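Local coordinates for abhydrolase domain-containing protein (Exiguobacterium antarcticum, PDB 5H3H), which is an esterase of the alpha/beta hydrolase fold that probably cleaves carboxylic esters through a serine nucleophile and may also act as a perhydrolase, at residues V15-M26 against L44-V54. Numbering follows the deposited sequence.
Sequences VEDIGSGQPVVM and LLEEGYRYIGV
Ile52 sits midway along strand 50-54, which is wedged between strand 15-18, antiparallel to it, and strand 23-26, parallel to it. Its beta-branched side chain fills the groove between these neighbours: CG2 lies alongside Val15 CG1 at 3.5 Å, while CD1 presses on Pro23 CB at 3.3 Å, tighter than usual carbon contact. Val25 flanks it, and helix 71-85 covers this face through Val15 and Val54.

Arg50 shares the face. With CG anti to the backbone N (chi1 -178°) and the chain extended as far as NE, it runs across to strand 15-18 past the carbonyl oxygens of Gly19 and Gly21. There it grips Asp17 side-on, NE to OD1 at 2.8 Å and NH2 to OD2 at 2.7 Å, the carboxylate and guanidinium planes only 12° apart. NH1 donates to a water that also binds Gly21 O. Cutting this side chain back to an alanine is likely to strand the buried Asp17 carboxylate without its countercharge and to open a gap beside the carbonyls of Gly19 and Gly21.

On the other face, the Tyr51 ring is a broad plate whose edge receives Met26 SD, 3.7 Å from CE1, in a Met-aromatic contact; its hydroxyl bonds to Asn34. Gly53 suits the strand because a CB would collide with that hydroxyl. Leu44 CD1 meets both Met26 SD and Val24 CG1, while Leu45 straddles Ile18 CG2 with its two methyls, seating helix 38-46 of the beta-alpha-beta crossover on the sheet. Gly19 must lack a side chain, since a CB would strike Tyr49 O.

Antiparallel backbone bonds tie strand 50-54 to strand 12-18, while parallel ones join it to strand 23-27, its partner in the crossover; the paired, nearly coplanar Arg50-Asp17 bridge probably neutralises the buried Asp17 carboxylate.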
loop_
_atom_site.group_PDB
_atom_site.type_symbol
_atom_site.label_atom_id
_atom_site.label_comp_id
_atom_site.label_asym_id
_atom_site.label_seq_id
_atom_site.Cartn_x
_atom_site.Cartn_y
_atom_site.Cartn_z
ATOM N N VAL B 15 -3.051 -20.568 -12.145
ATOM C CA VAL B 15 -2.255 -20.757 -10.949
ATOM C C VAL B 15 -2.156 -22.251 -10.625
ATOM O O VAL B 15 -3.179 -22.950 -10.519
ATOM C CB VAL B 15 -2.910 -20.058 -9.730
ATOM C CG1 VAL B 15 -1.996 -20.201 -8.518
ATOM C CG2 VAL B 15 -3.170 -18.608 -10.008
ATOM N N GLU B 16 -0.926 -22.749 -10.458
ATOM C CA GLU B 16 -0.672 -24.082 -10.028
ATOM C C GLU B 16 -0.686 -24.020 -8.471
ATOM O O GLU B 16 0.258 -23.570 -7.808
ATOM C CB GLU B 16 0.694 -24.561 -10.580
ATOM C CG GLU B 16 0.979 -26.043 -10.437
ATOM C CD GLU B 16 0.328 -26.963 -11.495
ATOM O OE1 GLU B 16 -0.151 -26.468 -12.531
ATOM O OE2 GLU B 16 0.328 -28.218 -11.300
ATOM N N ASP B 17 -1.790 -24.453 -7.893
ATOM C CA ASP B 17 -1.984 -24.333 -6.450
ATOM C C ASP B 17 -1.939 -25.773 -5.901
ATOM O O ASP B 17 -2.816 -26.586 -6.204
ATOM C CB ASP B 17 -3.298 -23.606 -6.177
ATOM C CG ASP B 17 -3.673 -23.571 -4.653
ATOM O OD1 ASP B 17 -2.839 -23.954 -3.803
ATOM O OD2 ASP B 17 -4.816 -23.143 -4.304
ATOM N N ILE B 18 -0.893 -26.095 -5.149
ATOM C CA ILE B 18 -0.584 -27.484 -4.741
ATOM C C ILE B 18 -0.103 -27.555 -3.274
ATOM O O ILE B 18 0.821 -26.785 -2.882
ATOM C CB ILE B 18 0.586 -28.067 -5.575
ATOM C CG1 ILE B 18 0.298 -27.983 -7.052
ATOM C CG2 ILE B 18 0.773 -29.530 -5.245
ATOM C CD1 ILE B 18 1.482 -28.384 -7.940
ATOM N N GLY B 19 -0.660 -28.490 -2.487
ATOM C CA GLY B 19 -0.250 -28.721 -1.100
ATOM C C GLY B 19 -1.155 -27.983 -0.129
ATOM O O GLY B 19 -2.090 -27.300 -0.551
ATOM N N SER B 20 -0.875 -28.125 1.168
ATOM C CA SER B 20 -1.650 -27.480 2.256
ATOM C C SER B 20 -0.650 -26.885 3.236
ATOM O O SER B 20 0.573 -27.074 3.077
ATOM C CB SER B 20 -2.564 -28.477 2.984
ATOM O OG SER B 20 -1.864 -29.611 3.411
ATOM N N GLY B 21 -1.101 -26.122 4.215
ATOM C CA GLY B 21 -0.052 -25.434 5.061
ATOM C C GLY B 21 0.651 -24.306 4.297
ATOM O O GLY B 21 0.162 -23.958 3.248
ATOM N N GLN B 22 1.764 -23.717 4.797
ATOM C CA GLN B 22 2.009 -22.277 4.494
ATOM C C GLN B 22 2.352 -21.975 3.024
ATOM O O GLN B 22 3.142 -22.692 2.424
ATOM C CB GLN B 22 3.070 -21.627 5.425
ATOM C CG GLN B 22 2.760 -21.815 6.923
ATOM C CD GLN B 22 1.428 -21.186 7.314
ATOM O OE1 GLN B 22 1.268 -19.968 7.267
ATOM N NE2 GLN B 22 0.472 -22.014 7.705
ATOM N N PRO B 23 1.752 -20.913 2.474
ATOM C CA PRO B 23 1.877 -20.559 1.056
ATOM C C PRO B 23 3.192 -19.863 0.719
ATOM O O PRO B 23 3.650 -18.982 1.470
ATOM C CB PRO B 23 0.687 -19.636 0.818
ATOM C CG PRO B 23 0.408 -19.034 2.128
ATOM C CD PRO B 23 0.752 -20.076 3.135
ATOM N N VAL B 24 3.782 -20.327 -0.387
ATOM C CA VAL B 24 5.007 -19.846 -0.982
ATOM C C VAL B 24 4.571 -19.551 -2.398
ATOM O O VAL B 24 4.261 -20.494 -3.155
ATOM C CB VAL B 24 6.121 -20.906 -0.954
ATOM C CG1 VAL B 24 7.456 -20.335 -1.471
ATOM C CG2 VAL B 24 6.282 -21.450 0.423
ATOM N N VAL B 25 4.427 -18.258 -2.713
ATOM C CA VAL B 25 3.937 -17.801 -4.005
ATOM C C VAL B 25 5.200 -17.535 -4.842
ATOM O O VAL B 25 6.017 -16.741 -4.444
ATOM C CB VAL B 25 3.117 -16.521 -3.878
ATOM C CG1 VAL B 25 2.782 -15.932 -5.244
ATOM C CG2 VAL B 25 1.834 -16.763 -3.070
ATOM N N MET B 26 5.365 -18.279 -5.932
ATOM C CA MET B 26 6.571 -18.200 -6.741
ATOM C C MET B 26 6.279 -17.511 -8.090
ATOM O O MET B 26 5.420 -17.952 -8.806
ATOM C CB MET B 26 7.142 -19.589 -6.853
ATOM C CG MET B 26 7.721 -20.005 -5.481
ATOM S SD MET B 26 8.687 -21.504 -5.527
ATOM C CE MET B 26 10.284 -20.933 -6.039
ATOM N N LEU B 44 9.527 -28.032 -1.565
ATOM C CA LEU B 44 8.511 -27.344 -0.703
ATOM C C LEU B 44 7.363 -28.267 -0.360
ATOM O O LEU B 44 6.899 -28.373 0.831
ATOM C CB LEU B 44 7.980 -26.074 -1.365
ATOM C CG LEU B 44 9.120 -25.065 -1.536
ATOM C CD1 LEU B 44 8.828 -24.060 -2.631
ATOM C CD2 LEU B 44 9.374 -24.348 -0.222
ATOM N N LEU B 45 6.925 -29.002 -1.362
ATOM C CA LEU B 45 5.838 -30.006 -1.143
ATOM C C LEU B 45 6.237 -31.136 -0.166
ATOM O O LEU B 45 5.526 -31.405 0.790
ATOM C CB LEU B 45 5.410 -30.589 -2.472
ATOM C CG LEU B 45 4.205 -30.020 -3.225
ATOM C CD1 LEU B 45 3.547 -28.731 -2.814
ATOM C CD2 LEU B 45 4.508 -29.990 -4.704
ATOM N N GLU B 46 7.397 -31.763 -0.321
ATOM C CA GLU B 46 7.741 -32.749 0.715
ATOM C C GLU B 46 7.908 -32.144 2.114
ATOM O O GLU B 46 7.613 -32.794 3.085
ATOM C CB GLU B 46 8.877 -33.658 0.327
ATOM C CG GLU B 46 10.273 -33.171 0.497
ATOM C CD GLU B 46 11.267 -34.268 0.182
ATOM O OE1 GLU B 46 10.983 -35.414 0.560
ATOM O OE2 GLU B 46 12.314 -34.004 -0.431
ATOM N N GLU B 47 8.305 -30.879 2.231
ATOM C CA GLU B 47 8.474 -30.262 3.572
ATOM C C GLU B 47 7.130 -29.749 4.104
ATOM O O GLU B 47 7.080 -29.141 5.170
ATOM C CB GLU B 47 9.491 -29.128 3.519
ATOM C CG GLU B 47 10.859 -29.517 2.947
ATOM C CD GLU B 47 11.762 -30.181 3.946
ATOM O OE1 GLU B 47 12.150 -31.363 3.756
ATOM O OE2 GLU B 47 12.070 -29.503 4.924
ATOM N N GLY B 48 6.060 -29.959 3.333
ATOM C CA GLY B 48 4.695 -29.702 3.756
ATOM C C GLY B 48 4.251 -28.268 3.595
ATOM O O GLY B 48 3.392 -27.817 4.357
ATOM N N TYR B 49 4.855 -27.536 2.646
ATOM C CA TYR B 49 4.381 -26.197 2.284
ATOM C C TYR B 49 3.467 -26.259 1.056
ATOM O O TYR B 49 3.396 -27.272 0.393
ATOM C CB TYR B 49 5.600 -25.283 2.051
ATOM C CG TYR B 49 6.277 -25.032 3.390
ATOM C CD1 TYR B 49 5.893 -23.951 4.194
ATOM C CD2 TYR B 49 7.212 -25.926 3.894
ATOM C CE1 TYR B 49 6.457 -23.743 5.453
ATOM C CE2 TYR B 49 7.775 -25.749 5.144
ATOM C CZ TYR B 49 7.401 -24.659 5.919
ATOM O OH TYR B 49 7.979 -24.498 7.159
ATOM N N ARG B 50 2.750 -25.179 0.812
ATOM C CA ARG B 50 1.846 -25.074 -0.270
ATOM C C ARG B 50 2.484 -24.191 -1.356
ATOM O O ARG B 50 2.803 -23.038 -1.101
ATOM C CB ARG B 50 0.575 -24.466 0.234
ATOM C CG ARG B 50 -0.503 -24.338 -0.791
ATOM C CD ARG B 50 -1.721 -23.767 -0.112
ATOM N NE ARG B 50 -2.750 -23.407 -1.076
ATOM C CZ ARG B 50 -3.889 -22.805 -0.762
ATOM N NH1 ARG B 50 -4.149 -22.496 0.518
ATOM N NH2 ARG B 50 -4.773 -22.472 -1.721
ATOM N N TYR B 51 2.643 -24.763 -2.547
ATOM C CA TYR B 51 3.225 -24.117 -3.726
ATOM C C TYR B 51 2.140 -23.378 -4.482
ATOM O O TYR B 51 1.110 -23.950 -4.793
ATOM C CB TYR B 51 3.857 -25.200 -4.614
ATOM C CG TYR B 51 4.390 -24.699 -5.906
ATOM C CD1 TYR B 51 5.633 -24.038 -5.981
ATOM C CD2 TYR B 51 3.671 -24.887 -7.103
ATOM C CE1 TYR B 51 6.138 -23.624 -7.196
ATOM C CE2 TYR B 51 4.184 -24.433 -8.314
ATOM C CZ TYR B 51 5.407 -23.819 -8.361
ATOM O OH TYR B 51 5.885 -23.336 -9.598
ATOM N N ILE B 52 2.336 -22.088 -4.738
ATOM C CA ILE B 52 1.431 -21.315 -5.531
ATOM C C ILE B 52 2.275 -20.709 -6.669
ATOM O O ILE B 52 2.879 -19.706 -6.495
ATOM C CB ILE B 52 0.686 -20.252 -4.719
ATOM C CG1 ILE B 52 -0.254 -20.896 -3.673
ATOM C CG2 ILE B 52 -0.131 -19.353 -5.626
ATOM C CD1 ILE B 52 0.213 -20.665 -2.266
ATOM N N GLY B 53 2.293 -21.358 -7.828
ATOM C CA GLY B 53 3.120 -20.891 -8.953
ATOM C C GLY B 53 2.212 -20.207 -9.945
ATOM O O GLY B 53 1.374 -20.885 -10.546
ATOM N N VAL B 54 2.354 -18.904 -10.068
ATOM C CA VAL B 54 1.523 -18.138 -10.974
ATOM C C VAL B 54 2.108 -18.140 -12.389
ATOM O O VAL B 54 3.358 -17.993 -12.562
ATOM C CB VAL B 54 1.279 -16.704 -10.523
ATOM C CG1 VAL B 54 0.792 -16.631 -9.061
ATOM C CG2 VAL B 54 2.494 -15.860 -10.722
HETATM O O HOH W 1 -2.507 -23.307 2.956
HETATM O O HOH W 2 5.727 -18.525 -11.526
#